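Local coordinates for salicylic acid-binding protein 2 (Nicotiana tabacum, PDB 1XKL) that hydrolyses methyl salicylate to salicylate and methanol, releasing the active defence hormone that switches on systemic acquired resistance in tobacco, at residues 8-13 with 85-90; 64-69 with 75-80; 121-124 with 130-133; 149-154 with 158-163. One frame throughout, in Å; residues are numbered along the deposited sequence.

In the fold
The four contacts follow the alpha/beta-hydrolase fold from its central parallel sheet to its ligand pocket. Contact 2 comes within the chain span bridged by contact 1; their centres lie about 8 Å apart, and strands 6-10 and 75-80 are neighbours in the same sheet. Contacts 3 and 4 follow later in sequence, between strands 98-104 and 202-207, with centres about 12 Å apart on the same side of the chain's centre. Contacts 2 and 3 are on opposite sides of it, about 29 Å apart centre to centre. Contacts 1, 3 and 4 all touch the bound benzoxathiin, so the pocket is built in part from a loop at the end of a sheet strand and from the region inserted between two later strands.

Contact 1 of 4, residues 8-13 with 85-90; sequences VLVHGA and MNLGLA. With STH (2-amino-4H-1,3-benzoxathiin-4-ol), chain E.
This is a buried, apolar strand-to-helix contact in the core of the alpha/beta-hydrolase fold, where strand 6-10 meets helix 83-93, the helix after the nucleophile Ser81. Val10 carries it on the strand side. Its CG2 comes to 3.5 Å from Leu87 CD1, and the two side chains run past each other in opposite senses. The other branch, Val10 CG1, turned anti to the backbone N (chi1 -172°), lies 3.9 Å from Asn86 CB, so the two methyls are shared between successive residues of the helix. Leu87 reaches Val10 through its end: its chi1 of -110° is far from a staggered value, while CD1 still approaches both Val10 CG2 and CB.

Past the strand, Gly12 and Ala13 reach the ligand pocket. Just before them, His11 ND1 donates to Gly12 O at 2.7 Å with an N-H...O angle of 169°, the acceptor lying in the imidazole plane; as His11 NE2 is hydrogen-bonded to Leu39 N, both ring nitrogens are engaged and the ring's rotation is fixed. Ala13, a salicylate-binding residue, brings its CB to 3.4 Å from S7 of the ligand. Strand 75-80 flanks the pair, pairing with strand 6-10 and placing Leu77 against Leu87, while Tyr58 of helix 55-67 packs on Asn86 and His11.

Contact 2 of 4, residues 64-69 with 75-80; sequences ELMESL and VILVGH
An alpha-to-beta connection of the parallel sheet brings the end of helix 55-67 and the residues after it against the start of strand 75-80, across a five-residue link from Leu69. Leu69 and Val75 make the nearer meeting: Leu69 CD1 lies 3.5 Å from Val75 CG1, and CD2 of the same leucine is 3.8 Å from that methyl, so the fork of the leucine straddles one branch of the valine. Val75 CG1 stands anti to its carbonyl carbon (chi1 -51°), which leaves CG2 for a second neighbour. That neighbour is Met66, a selenomethionine, whose SE is 4.2 Å from Val75 CG2 and 4.4 Å from Leu77 CD2.

Helix 55-67 connects strands 33-36 and 75-80, a beta-alpha-beta crossover of the alpha/beta-hydrolase sheet that passes over strand 6-10, which lies between the two. Bends at chi2 and chi3 (-62° and -70°) curl the Met66 chain so that its SE end comes nearer the strand. Val75 and Leu77, two residues apart, are thus both met by the selenium. Backbone turns continue beyond the helix, with Leu69 N donating to Met66 O at 3.2 Å. Lys97 NZ also bonds to Met66 O, and Ile98 of the adjoining strand packs on both Met66 and Leu77.

Contact 3 of 4, residues 121-124 with 130-133; sequences QYNE and NWLD. With STH (2-amino-4H-1,3-benzoxathiin-4-ol), chain E.
Tyr122 and Trp131 line one side of the ligand pocket with two aromatic rings, in the region that the alpha/beta-hydrolase fold inserts between sheet strands 98-104 and 202-207. The rings approach from opposite directions: Trp131 CZ2 lies 3.7 Å from Tyr122 CE2, at the edge of the phenol ring and near its plane. Both then converge on one carbon of the bound benzoxathiin, with Tyr122 OH 3.4 Å and Trp131 CH2 3.6 Å from its C5. Tyr122 gets there because its CG is anti to the backbone N (chi1 170°), which sends the ring off the helix toward the 130-133 loop.

Two waters bridge the segments where the side chains do not bond directly. The first donates to Tyr122 OH and accepts from Asn130 ND2, and it also sits over the centre of one Trp131 face. Tyr122 OH has a further hydrogen-bond partner in Gly212 O, and Asn130 OD1 holds the amine of Lys159, a salicylate-binding residue; these outside bonds help fix the phenol and the amide. On the other edge of the contact, Asn123 OD1 lies in the indole plane, its amide turned 34° from the ring. There the second water accepts from Trp131 NE1 and donates to Asn123 OD1, at 3.0 Å from each.

Contact 4 of 4, residues 149-154 with 158-163; sequences MFFGPK and HKLYQL. With STH (2-amino-4H-1,3-benzoxathiin-4-ol), chain E.
Lys154 O is approached by two N-H groups of a single residue, His158. The backbone bond is the sound one: His158 N donates at 2.9 Å to Lys154 O. Its N-H...O angle is 159°, and the donor lies nearly in line with the C=O bond (C=O...N 167°). It is the ordinary i to i+4 link of helix 153-160. The second, from His158 ND1 to Lys154 O, is weak at 3.4 Å. The imidazole can offer it because CG stands anti to the carbonyl carbon (chi1 -68°), which lays the ring beside the backbone N with Lys154 O near the ring's plane, at its edge.

Deeper in, an apolar pair faces the ligand. Leu160 CD1 lies 3.8 Å from Phe151 CE2, approaching the ring obliquely, and the side chains cross at about a right angle. Each also touches the benzoxathiin with another atom: Phe151 CZ is 3.6 Å from its C2 and Leu160 CD2 is 3.8 Å from its C3. Met149, a selenomethionine, adds its terminal CE at 3.8 Å from O8.

Around these groups, Asp133 OD1 accepts from Lys154 N at the first turn of the helix, where Gly152 holds the N-cap position, and Tyr161 OH bonds to His15. The helix itself widens into a pi-type turn at 158-160. Phe151 and Leu160 thus line one wall of the hydrophobic pocket of this alpha/beta-hydrolase esterase, with the Leu160 side chain about 4 Å from that of His238, a charge-relay residue, and Phe151 close to salicylate-binding Ala13.

Contact 1 of 4, residues 8-13 with 85-90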
loop_
_atom_site.group_PDB
_atom_site.type_symbol
_atom_site.label_atom_id
_atom_site.label_comp_id
_atom_site.label_asym_id
_atom_site.label_seq_id
_atom_site.Cartn_x
_atom_site.Cartn_y
_atom_site.Cartn_z
ATOM N N VAL A 8 8.708 40.528 -4.051
ATOM C CA VAL A 8 8.581 39.371 -3.181
ATOM C C VAL A 8 7.192 38.817 -3.421
ATOM O O VAL A 8 6.188 39.439 -3.049
ATOM C CB VAL A 8 8.749 39.773 -1.715
ATOM C CG1 VAL A 8 8.443 38.595 -0.804
ATOM C CG2 VAL A 8 10.177 40.269 -1.490
ATOM N N LEU A 9 7.139 37.647 -4.054
ATOM C CA LEU A 9 5.872 37.016 -4.393
ATOM C C LEU A 9 5.460 35.978 -3.354
ATOM O O LEU A 9 6.197 35.045 -3.056
ATOM C CB LEU A 9 5.970 36.389 -5.788
ATOM C CG LEU A 9 6.548 37.275 -6.903
ATOM C CD1 LEU A 9 6.424 36.543 -8.246
ATOM C CD2 LEU A 9 5.796 38.604 -6.968
ATOM N N VAL A 10 4.264 36.160 -2.812
ATOM C CA VAL A 10 3.739 35.284 -1.774
ATOM C C VAL A 10 2.489 34.575 -2.247
ATOM O O VAL A 10 1.445 35.199 -2.475
ATOM C CB VAL A 10 3.423 36.101 -0.528
ATOM C CG1 VAL A 10 3.065 35.195 0.631
ATOM C CG2 VAL A 10 4.610 36.990 -0.199
ATOM N N HIS A 11 2.608 33.257 -2.376
ATOM C CA HIS A 11 1.525 32.398 -2.837
ATOM C C HIS A 11 0.377 32.263 -1.832
ATOM O O HIS A 11 0.490 32.676 -0.677
ATOM C CB HIS A 11 2.086 31.009 -3.153
ATOM C CG HIS A 11 2.610 30.291 -1.951
ATOM N ND1 HIS A 11 1.786 29.665 -1.039
ATOM C CD2 HIS A 11 3.871 30.136 -1.485
ATOM C CE1 HIS A 11 2.516 29.155 -0.064
ATOM N NE2 HIS A 11 3.786 29.425 -0.310
ATOM N N GLY A 12 -0.716 31.664 -2.297
ATOM C CA GLY A 12 -1.882 31.457 -1.468
ATOM C C GLY A 12 -1.889 30.074 -0.844
ATOM O O GLY A 12 -0.905 29.341 -0.932
ATOM N N ALA A 13 -3.007 29.704 -0.231
ATOM C CA ALA A 13 -3.135 28.415 0.431
ATOM C C ALA A 13 -3.094 27.220 -0.508
ATOM O O ALA A 13 -3.663 27.242 -1.604
ATOM C CB ALA A 13 -4.420 28.386 1.244
HETATM N N MSE A 85 -2.753 37.579 3.868
HETATM C CA MSE A 85 -2.678 37.538 5.328
HETATM C C MSE A 85 -1.206 37.461 5.733
HETATM O O MSE A 85 -0.803 38.065 6.729
HETATM C CB MSE A 85 -3.442 36.332 5.889
HETATM C CG MSE A 85 -4.944 36.325 5.612
HETATM SE SE MSE A 85 -5.885 37.868 6.357
HETATM C CE MSE A 85 -5.479 37.580 8.233
ATOM N N ASN A 86 -0.405 36.726 4.959
ATOM C CA ASN A 86 1.027 36.596 5.242
ATOM C C ASN A 86 1.685 37.956 5.080
ATOM O O ASN A 86 2.576 38.332 5.841
ATOM C CB ASN A 86 1.692 35.606 4.270
ATOM C CG ASN A 86 1.105 34.220 4.359
ATOM O OD1 ASN A 86 0.382 33.777 3.467
ATOM N ND2 ASN A 86 1.396 33.533 5.447
ATOM N N LEU A 87 1.245 38.688 4.066
ATOM C CA LEU A 87 1.776 40.017 3.807
ATOM C C LEU A 87 1.609 40.920 5.022
ATOM O O LEU A 87 2.482 41.725 5.332
ATOM C CB LEU A 87 1.049 40.648 2.626
ATOM C CG LEU A 87 1.850 40.823 1.341
ATOM C CD1 LEU A 87 2.317 39.474 0.826
ATOM C CD2 LEU A 87 0.980 41.532 0.325
ATOM N N GLY A 88 0.478 40.777 5.705
ATOM C CA GLY A 88 0.199 41.602 6.867
ATOM C C GLY A 88 1.237 41.528 7.963
ATOM O O GLY A 88 1.555 42.540 8.588
ATOM N N LEU A 89 1.761 40.332 8.214
ATOM C CA LEU A 89 2.769 40.178 9.253
ATOM C C LEU A 89 4.057 40.872 8.839
ATOM O O LEU A 89 4.751 41.451 9.672
ATOM C CB LEU A 89 3.047 38.701 9.540
ATOM C CG LEU A 89 2.083 37.937 10.455
ATOM C CD1 LEU A 89 0.732 37.779 9.773
ATOM C CD2 LEU A 89 2.675 36.575 10.777
ATOM N N ALA A 90 4.380 40.820 7.550
ATOM C CA ALA A 90 5.601 41.458 7.064
ATOM C C ALA A 90 5.477 42.974 7.157
ATOM O O ALA A 90 6.427 43.660 7.542
ATOM C CB ALA A 90 5.883 41.032 5.624
HETATM C C8 STH E . -7.148 30.702 0.135
HETATM O O8 STH E . -7.084 30.845 1.486
HETATM C C1 STH E . -8.448 30.540 -0.579
HETATM C C2 STH E . -8.459 30.380 -2.054
HETATM C C3 STH E . -9.702 30.225 -2.732
HETATM C C4 STH E . -10.928 30.198 -1.996
HETATM C C5 STH E . -10.926 30.344 -0.574
HETATM C C6 STH E . -9.710 30.499 0.123
HETATM C C7 STH E . -6.083 30.904 -2.200
HETATM O O2 STH E . -7.262 30.411 -2.816
HETATM N N7 STH E . -4.998 30.321 -2.840
HETATM S S7 STH E . -5.952 30.731 -0.601
#

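Contact 2 of 4, residues 64-69 with 75-80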
loop_
_atom_site.group_PDB
_atom_site.type_symbol
_atom_site.label_atom_id
_atom_site.label_comp_id
_atom_site.label_asym_id
_atom_site.label_seq_id
_atom_site.Cartn_x
_atom_site.Cartn_y
_atom_site.Cartn_z
ATOM N N GLU A 64 11.767 35.520 7.594
ATOM C CA GLU A 64 13.209 35.296 7.483
ATOM C C GLU A 64 13.808 36.076 6.318
ATOM O O GLU A 64 14.917 36.602 6.411
ATOM C CB GLU A 64 13.493 33.801 7.324
ATOM C CG GLU A 64 13.128 32.993 8.564
ATOM C CD GLU A 64 13.146 31.493 8.325
ATOM O OE1 GLU A 64 13.088 30.737 9.319
ATOM O OE2 GLU A 64 13.217 31.069 7.153
ATOM N N LEU A 65 13.064 36.147 5.220
ATOM C CA LEU A 65 13.509 36.871 4.038
ATOM C C LEU A 65 13.555 38.366 4.323
ATOM O O LEU A 65 14.516 39.050 3.966
ATOM C CB LEU A 65 12.561 36.592 2.872
ATOM C CG LEU A 65 12.685 37.445 1.611
ATOM C CD1 LEU A 65 14.090 37.359 1.044
ATOM C CD2 LEU A 65 11.666 36.971 0.590
HETATM N N MSE A 66 12.510 38.877 4.966
HETATM C CA MSE A 66 12.449 40.299 5.283
HETATM C C MSE A 66 13.574 40.706 6.220
HETATM O O MSE A 66 14.093 41.819 6.125
HETATM C CB MSE A 66 11.099 40.642 5.915
HETATM C CG MSE A 66 9.907 40.427 4.994
HETATM SE SE MSE A 66 9.971 41.547 3.400
HETATM C CE MSE A 66 9.627 43.255 4.250
ATOM N N GLU A 67 13.946 39.796 7.119
ATOM C CA GLU A 67 15.014 40.043 8.086
ATOM C C GLU A 67 16.377 40.192 7.427
ATOM O O GLU A 67 17.262 40.847 7.972
ATOM C CB GLU A 67 15.084 38.908 9.116
ATOM C CG GLU A 67 14.469 39.254 10.455
ATOM C CD GLU A 67 14.678 38.180 11.509
ATOM O OE1 GLU A 67 14.369 36.996 11.236
ATOM O OE2 GLU A 67 15.142 38.522 12.624
ATOM N N SER A 68 16.544 39.580 6.262
ATOM C CA SER A 68 17.810 39.645 5.554
ATOM C C SER A 68 17.911 40.838 4.616
ATOM O O SER A 68 18.928 41.021 3.945
ATOM C CB SER A 68 18.046 38.351 4.782
ATOM O OG SER A 68 18.267 37.280 5.686
ATOM N N LEU A 69 16.857 41.650 4.565
ATOM C CA LEU A 69 16.868 42.837 3.719
ATOM C C LEU A 69 17.725 43.894 4.389
ATOM O O LEU A 69 17.670 44.088 5.606
ATOM C CB LEU A 69 15.456 43.378 3.506
ATOM C CG LEU A 69 14.529 42.479 2.697
ATOM C CD1 LEU A 69 13.156 43.119 2.613
ATOM C CD2 LEU A 69 15.108 42.260 1.309
ATOM N N VAL A 75 11.410 46.485 -0.807
ATOM C CA VAL A 75 10.805 45.536 -1.729
ATOM C C VAL A 75 9.342 45.847 -2.003
ATOM O O VAL A 75 8.749 46.729 -1.386
ATOM C CB VAL A 75 10.874 44.088 -1.186
ATOM C CG1 VAL A 75 12.286 43.751 -0.759
ATOM C CG2 VAL A 75 9.900 43.918 -0.030
ATOM N N ILE A 76 8.774 45.108 -2.947
ATOM C CA ILE A 76 7.377 45.240 -3.310
ATOM C C ILE A 76 6.772 43.876 -3.019
ATOM O O ILE A 76 7.144 42.873 -3.644
ATOM C CB ILE A 76 7.212 45.559 -4.811
ATOM C CG1 ILE A 76 7.895 46.888 -5.133
ATOM C CG2 ILE A 76 5.735 45.618 -5.180
ATOM C CD1 ILE A 76 8.095 47.136 -6.608
ATOM N N LEU A 77 5.858 43.838 -2.054
ATOM C CA LEU A 77 5.206 42.591 -1.666
ATOM C C LEU A 77 3.973 42.327 -2.510
ATOM O O LEU A 77 3.143 43.216 -2.722
ATOM C CB LEU A 77 4.805 42.629 -0.185
ATOM C CG LEU A 77 5.916 42.453 0.850
ATOM C CD1 LEU A 77 5.367 42.637 2.253
ATOM C CD2 LEU A 77 6.498 41.048 0.701
ATOM N N VAL A 78 3.862 41.106 -3.009
ATOM C CA VAL A 78 2.709 40.732 -3.804
ATOM C C VAL A 78 2.145 39.461 -3.180
ATOM O O VAL A 78 2.788 38.410 -3.185
ATOM C CB VAL A 78 3.094 40.506 -5.283
ATOM C CG1 VAL A 78 1.851 40.175 -6.111
ATOM C CG2 VAL A 78 3.758 41.774 -5.829
ATOM N N GLY A 79 0.953 39.590 -2.606
ATOM C CA GLY A 79 0.308 38.470 -1.960
ATOM C C GLY A 79 -0.915 38.002 -2.710
ATOM O O GLY A 79 -1.791 38.788 -3.070
ATOM N N HIS A 80 -0.979 36.704 -2.946
ATOM C CA HIS A 80 -2.096 36.118 -3.659
ATOM C C HIS A 80 -2.960 35.273 -2.726
ATOM O O HIS A 80 -2.436 34.527 -1.894
ATOM C CB HIS A 80 -1.559 35.256 -4.804
ATOM C CG HIS A 80 -2.607 34.428 -5.484
ATOM N ND1 HIS A 80 -2.643 33.056 -5.396
ATOM C CD2 HIS A 80 -3.662 34.785 -6.256
ATOM C CE1 HIS A 80 -3.678 32.598 -6.084
ATOM N NE2 HIS A 80 -4.311 33.628 -6.615
#

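Contact 3 of 4, residues 121-124 with 130-133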
loop_
_atom_site.group_PDB
_atom_site.type_symbol
_atom_site.label_atom_id
_atom_site.label_comp_id
_atom_site.label_asym_id
_atom_site.label_seq_id
_atom_site.Cartn_x
_atom_site.Cartn_y
_atom_site.Cartn_z
ATOM N N GLN A 121 -15.780 37.006 7.338
ATOM C CA GLN A 121 -16.713 37.611 6.403
ATOM C C GLN A 121 -16.796 36.762 5.140
ATOM O O GLN A 121 -17.892 36.426 4.682
ATOM C CB GLN A 121 -16.276 39.040 6.080
ATOM C CG GLN A 121 -16.451 39.997 7.256
ATOM C CD GLN A 121 -17.910 40.124 7.674
ATOM O OE1 GLN A 121 -18.757 40.545 6.886
ATOM N NE2 GLN A 121 -18.208 39.752 8.915
ATOM N N TYR A 122 -15.641 36.401 4.582
ATOM C CA TYR A 122 -15.605 35.568 3.377
ATOM C C TYR A 122 -16.525 34.354 3.534
ATOM O O TYR A 122 -17.365 34.085 2.681
ATOM C CB TYR A 122 -14.177 35.081 3.108
ATOM C CG TYR A 122 -14.101 34.034 2.021
ATOM C CD1 TYR A 122 -14.221 34.387 0.680
ATOM C CD2 TYR A 122 -13.982 32.682 2.337
ATOM C CE1 TYR A 122 -14.233 33.422 -0.319
ATOM C CE2 TYR A 122 -13.993 31.707 1.350
ATOM C CZ TYR A 122 -14.123 32.082 0.022
ATOM O OH TYR A 122 -14.171 31.118 -0.958
ATOM N N ASN A 123 -16.351 33.623 4.629
ATOM C CA ASN A 123 -17.147 32.434 4.891
ATOM C C ASN A 123 -18.630 32.719 5.056
ATOM O O ASN A 123 -19.465 31.897 4.684
ATOM C CB ASN A 123 -16.628 31.719 6.133
ATOM C CG ASN A 123 -15.252 31.128 5.924
ATOM O OD1 ASN A 123 -15.045 30.305 5.028
ATOM N ND2 ASN A 123 -14.299 31.542 6.751
ATOM N N GLU A 124 -18.955 33.880 5.617
ATOM C CA GLU A 124 -20.350 34.250 5.828
ATOM C C GLU A 124 -21.062 34.551 4.524
ATOM O O GLU A 124 -22.288 34.486 4.458
ATOM C CB GLU A 124 -20.441 35.446 6.772
ATOM C CG GLU A 124 -20.326 35.052 8.232
ATOM C CD GLU A 124 -20.062 36.228 9.138
ATOM O OE1 GLU A 124 -20.816 37.225 9.066
ATOM O OE2 GLU A 124 -19.101 36.155 9.932
ATOM N N ASN A 130 -19.650 25.851 -2.217
ATOM C CA ASN A 130 -18.668 26.444 -3.111
ATOM C C ASN A 130 -17.337 25.711 -2.937
ATOM O O ASN A 130 -16.454 25.814 -3.786
ATOM C CB ASN A 130 -18.478 27.930 -2.794
ATOM C CG ASN A 130 -17.838 28.696 -3.947
ATOM O OD1 ASN A 130 -18.424 28.811 -5.025
ATOM N ND2 ASN A 130 -16.630 29.221 -3.726
ATOM N N TRP A 131 -17.205 24.964 -1.841
ATOM C CA TRP A 131 -15.970 24.234 -1.546
ATOM C C TRP A 131 -15.795 22.934 -2.321
ATOM O O TRP A 131 -14.685 22.404 -2.416
ATOM C CB TRP A 131 -15.866 23.938 -0.046
ATOM C CG TRP A 131 -15.686 25.168 0.790
ATOM C CD1 TRP A 131 -16.622 25.765 1.586
ATOM C CD2 TRP A 131 -14.506 25.974 0.881
ATOM N NE1 TRP A 131 -16.098 26.896 2.167
ATOM C CE2 TRP A 131 -14.801 27.048 1.753
ATOM C CE3 TRP A 131 -13.226 25.896 0.311
ATOM C CZ2 TRP A 131 -13.864 28.038 2.069
ATOM C CZ3 TRP A 131 -12.295 26.882 0.626
ATOM C CH2 TRP A 131 -12.622 27.940 1.501
ATOM N N LEU A 132 -16.894 22.423 -2.863
ATOM C CA LEU A 132 -16.876 21.190 -3.636
ATOM C C LEU A 132 -16.174 20.045 -2.914
ATOM O O LEU A 132 -16.568 19.658 -1.817
ATOM C CB LEU A 132 -16.220 21.431 -5.001
ATOM C CG LEU A 132 -16.938 22.390 -5.954
ATOM C CD1 LEU A 132 -16.226 22.419 -7.295
ATOM C CD2 LEU A 132 -18.378 21.955 -6.137
ATOM N N ASP A 133 -15.125 19.508 -3.525
ATOM C CA ASP A 133 -14.414 18.391 -2.925
ATOM C C ASP A 133 -13.256 18.786 -2.020
ATOM O O ASP A 133 -12.355 17.984 -1.782
ATOM C CB ASP A 133 -13.901 17.462 -4.022
ATOM C CG ASP A 133 -12.972 18.165 -4.982
ATOM O OD1 ASP A 133 -12.411 17.485 -5.862
ATOM O OD2 ASP A 133 -12.804 19.398 -4.855
HETATM C C8 STH E . -7.148 30.702 0.135
HETATM O O8 STH E . -7.084 30.845 1.486
HETATM C C1 STH E . -8.448 30.540 -0.579
HETATM C C2 STH E . -8.459 30.380 -2.054
HETATM C C3 STH E . -9.702 30.225 -2.732
HETATM C C4 STH E . -10.928 30.198 -1.996
HETATM C C5 STH E . -10.926 30.344 -0.574
HETATM C C6 STH E . -9.710 30.499 0.123
HETATM C C7 STH E . -6.083 30.904 -2.200
HETATM O O2 STH E . -7.262 30.411 -2.816
HETATM N N7 STH E . -4.998 30.321 -2.840
HETATM S S7 STH E . -5.952 30.731 -0.601
HETATM O O HOH W 1 -15.022 28.425 -1.559
HETATM O O HOH W 2 -17.445 28.602 4.255
#

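Contact 4 of 4, residues 149-154 with 158-163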
loop_
_atom_site.group_PDB
_atom_site.type_symbol
_atom_site.label_atom_id
_atom_site.label_comp_id
_atom_site.label_asym_id
_atom_site.label_seq_id
_atom_site.Cartn_x
_atom_site.Cartn_y
_atom_site.Cartn_z
HETATM N N MSE A 149 -6.938 22.663 5.553
HETATM C CA MSE A 149 -7.726 22.841 4.338
HETATM C C MSE A 149 -6.937 22.288 3.154
HETATM O O MSE A 149 -5.773 22.634 2.968
HETATM C CB MSE A 149 -8.023 24.331 4.124
HETATM C CG MSE A 149 -8.819 24.644 2.870
HETATM SE SE MSE A 149 -9.202 26.554 2.692
HETATM C CE MSE A 149 -7.377 27.185 2.540
ATOM N N PHE A 150 -7.566 21.424 2.365
ATOM C CA PHE A 150 -6.893 20.826 1.215
ATOM C C PHE A 150 -7.793 20.841 -0.006
ATOM O O PHE A 150 -8.759 20.080 -0.089
ATOM C CB PHE A 150 -6.471 19.388 1.548
ATOM C CG PHE A 150 -5.677 18.707 0.458
ATOM C CD1 PHE A 150 -4.707 19.399 -0.255
ATOM C CD2 PHE A 150 -5.878 17.359 0.176
ATOM C CE1 PHE A 150 -3.944 18.760 -1.237
ATOM C CE2 PHE A 150 -5.118 16.708 -0.805
ATOM C CZ PHE A 150 -4.153 17.414 -1.509
ATOM N N PHE A 151 -7.481 21.723 -0.952
ATOM C CA PHE A 151 -8.271 21.837 -2.173
ATOM C C PHE A 151 -8.341 20.504 -2.914
ATOM O O PHE A 151 -7.356 19.773 -2.988
ATOM C CB PHE A 151 -7.673 22.900 -3.109
ATOM C CG PHE A 151 -7.634 24.282 -2.523
ATOM C CD1 PHE A 151 -8.563 24.670 -1.558
ATOM C CD2 PHE A 151 -6.695 25.210 -2.959
ATOM C CE1 PHE A 151 -8.555 25.962 -1.038
ATOM C CE2 PHE A 151 -6.678 26.506 -2.446
ATOM C CZ PHE A 151 -7.613 26.884 -1.480
ATOM N N GLY A 152 -9.518 20.195 -3.446
ATOM C CA GLY A 152 -9.695 18.967 -4.191
ATOM C C GLY A 152 -9.608 19.293 -5.671
ATOM O O GLY A 152 -9.633 20.470 -6.040
ATOM N N PRO A 153 -9.505 18.282 -6.547
ATOM C CA PRO A 153 -9.413 18.495 -7.996
ATOM C C PRO A 153 -10.594 19.248 -8.622
ATOM O O PRO A 153 -10.401 20.082 -9.510
ATOM C CB PRO A 153 -9.260 17.075 -8.543
ATOM C CG PRO A 153 -9.932 16.224 -7.495
ATOM C CD PRO A 153 -9.439 16.847 -6.224
ATOM N N LYS A 154 -11.806 18.943 -8.166
ATOM C CA LYS A 154 -13.012 19.600 -8.670
ATOM C C LYS A 154 -12.961 21.082 -8.303
ATOM O O LYS A 154 -13.191 21.955 -9.145
ATOM C CB LYS A 154 -14.267 18.970 -8.044
ATOM C CG LYS A 154 -14.390 17.454 -8.207
ATOM C CD LYS A 154 -14.506 17.071 -9.673
ATOM C CE LYS A 154 -14.633 15.557 -9.851
ATOM N NZ LYS A 154 -15.888 14.997 -9.239
ATOM N N HIS A 158 -13.089 23.944 -11.185
ATOM C CA HIS A 158 -14.310 24.726 -11.321
ATOM C C HIS A 158 -14.387 26.026 -10.528
ATOM O O HIS A 158 -15.227 26.880 -10.815
ATOM C CB HIS A 158 -15.519 23.853 -10.964
ATOM C CG HIS A 158 -15.777 22.746 -11.937
ATOM N ND1 HIS A 158 -15.378 21.441 -11.718
ATOM C CD2 HIS A 158 -16.402 22.747 -13.138
ATOM C CE1 HIS A 158 -15.748 20.692 -12.740
ATOM N NE2 HIS A 158 -16.372 21.461 -13.617
ATOM N N LYS A 159 -13.524 26.188 -9.534
ATOM C CA LYS A 159 -13.567 27.398 -8.729
ATOM C C LYS A 159 -12.298 28.234 -8.784
ATOM O O LYS A 159 -12.323 29.430 -8.485
ATOM C CB LYS A 159 -13.879 27.041 -7.276
ATOM C CG LYS A 159 -15.201 26.311 -7.085
ATOM C CD LYS A 159 -16.384 27.172 -7.494
ATOM C CE LYS A 159 -17.702 26.530 -7.081
ATOM N NZ LYS A 159 -18.874 27.375 -7.435
ATOM N N LEU A 160 -11.190 27.622 -9.181
ATOM C CA LEU A 160 -9.942 28.360 -9.224
ATOM C C LEU A 160 -9.294 28.493 -10.605
ATOM O O LEU A 160 -8.776 29.556 -10.952
ATOM C CB LEU A 160 -8.945 27.728 -8.241
ATOM C CG LEU A 160 -9.309 27.652 -6.747
ATOM C CD1 LEU A 160 -8.045 27.355 -5.932
ATOM C CD2 LEU A 160 -9.916 28.952 -6.287
ATOM N N TYR A 161 -9.347 27.425 -11.393
ATOM C CA TYR A 161 -8.725 27.406 -12.715
ATOM C C TYR A 161 -9.710 27.309 -13.891
ATOM O O TYR A 161 -9.320 26.892 -14.980
ATOM C CB TYR A 161 -7.754 26.216 -12.798
ATOM C CG TYR A 161 -6.583 26.247 -11.827
ATOM C CD1 TYR A 161 -6.784 26.190 -10.446
ATOM C CD2 TYR A 161 -5.274 26.356 -12.294
ATOM C CE1 TYR A 161 -5.706 26.248 -9.551
ATOM C CE2 TYR A 161 -4.191 26.415 -11.409
ATOM C CZ TYR A 161 -4.414 26.364 -10.043
ATOM O OH TYR A 161 -3.353 26.466 -9.172
ATOM N N GLN A 162 -10.964 27.711 -13.696
ATOM C CA GLN A 162 -11.943 27.578 -14.772
ATOM C C GLN A 162 -11.552 28.278 -16.083
ATOM O O GLN A 162 -12.062 27.930 -17.147
ATOM C CB GLN A 162 -13.350 28.022 -14.293
ATOM C CG GLN A 162 -13.716 29.504 -14.418
ATOM C CD GLN A 162 -13.185 30.363 -13.294
ATOM O OE1 GLN A 162 -12.576 29.869 -12.347
ATOM N NE2 GLN A 162 -13.407 31.666 -13.398
ATOM N N LEU A 163 -10.637 29.239 -16.009
ATOM C CA LEU A 163 -10.189 29.962 -17.194
ATOM C C LEU A 163 -8.721 29.692 -17.522
ATOM O O LEU A 163 -8.156 30.325 -18.412
ATOM C CB LEU A 163 -10.387 31.477 -17.017
ATOM C CG LEU A 163 -11.817 32.005 -16.893
ATOM C CD1 LEU A 163 -11.808 33.518 -16.643
ATOM C CD2 LEU A 163 -12.572 31.682 -18.162
HETATM C C8 STH E . -7.148 30.702 0.135
HETATM O O8 STH E . -7.084 30.845 1.486
HETATM C C1 STH E . -8.448 30.540 -0.579
HETATM C C2 STH E . -8.459 30.380 -2.054
HETATM C C3 STH E . -9.702 30.225 -2.732
HETATM C C4 STH E . -10.928 30.198 -1.996
HETATM C C5 STH E . -10.926 30.344 -0.574
HETATM C C6 STH E . -9.710 30.499 0.123
HETATM C C7 STH E . -6.083 30.904 -2.200
HETATM O O2 STH E . -7.262 30.411 -2.816
HETATM N N7 STH E . -4.998 30.321 -2.840
HETATM S S7 STH E . -5.952 30.731 -0.601
#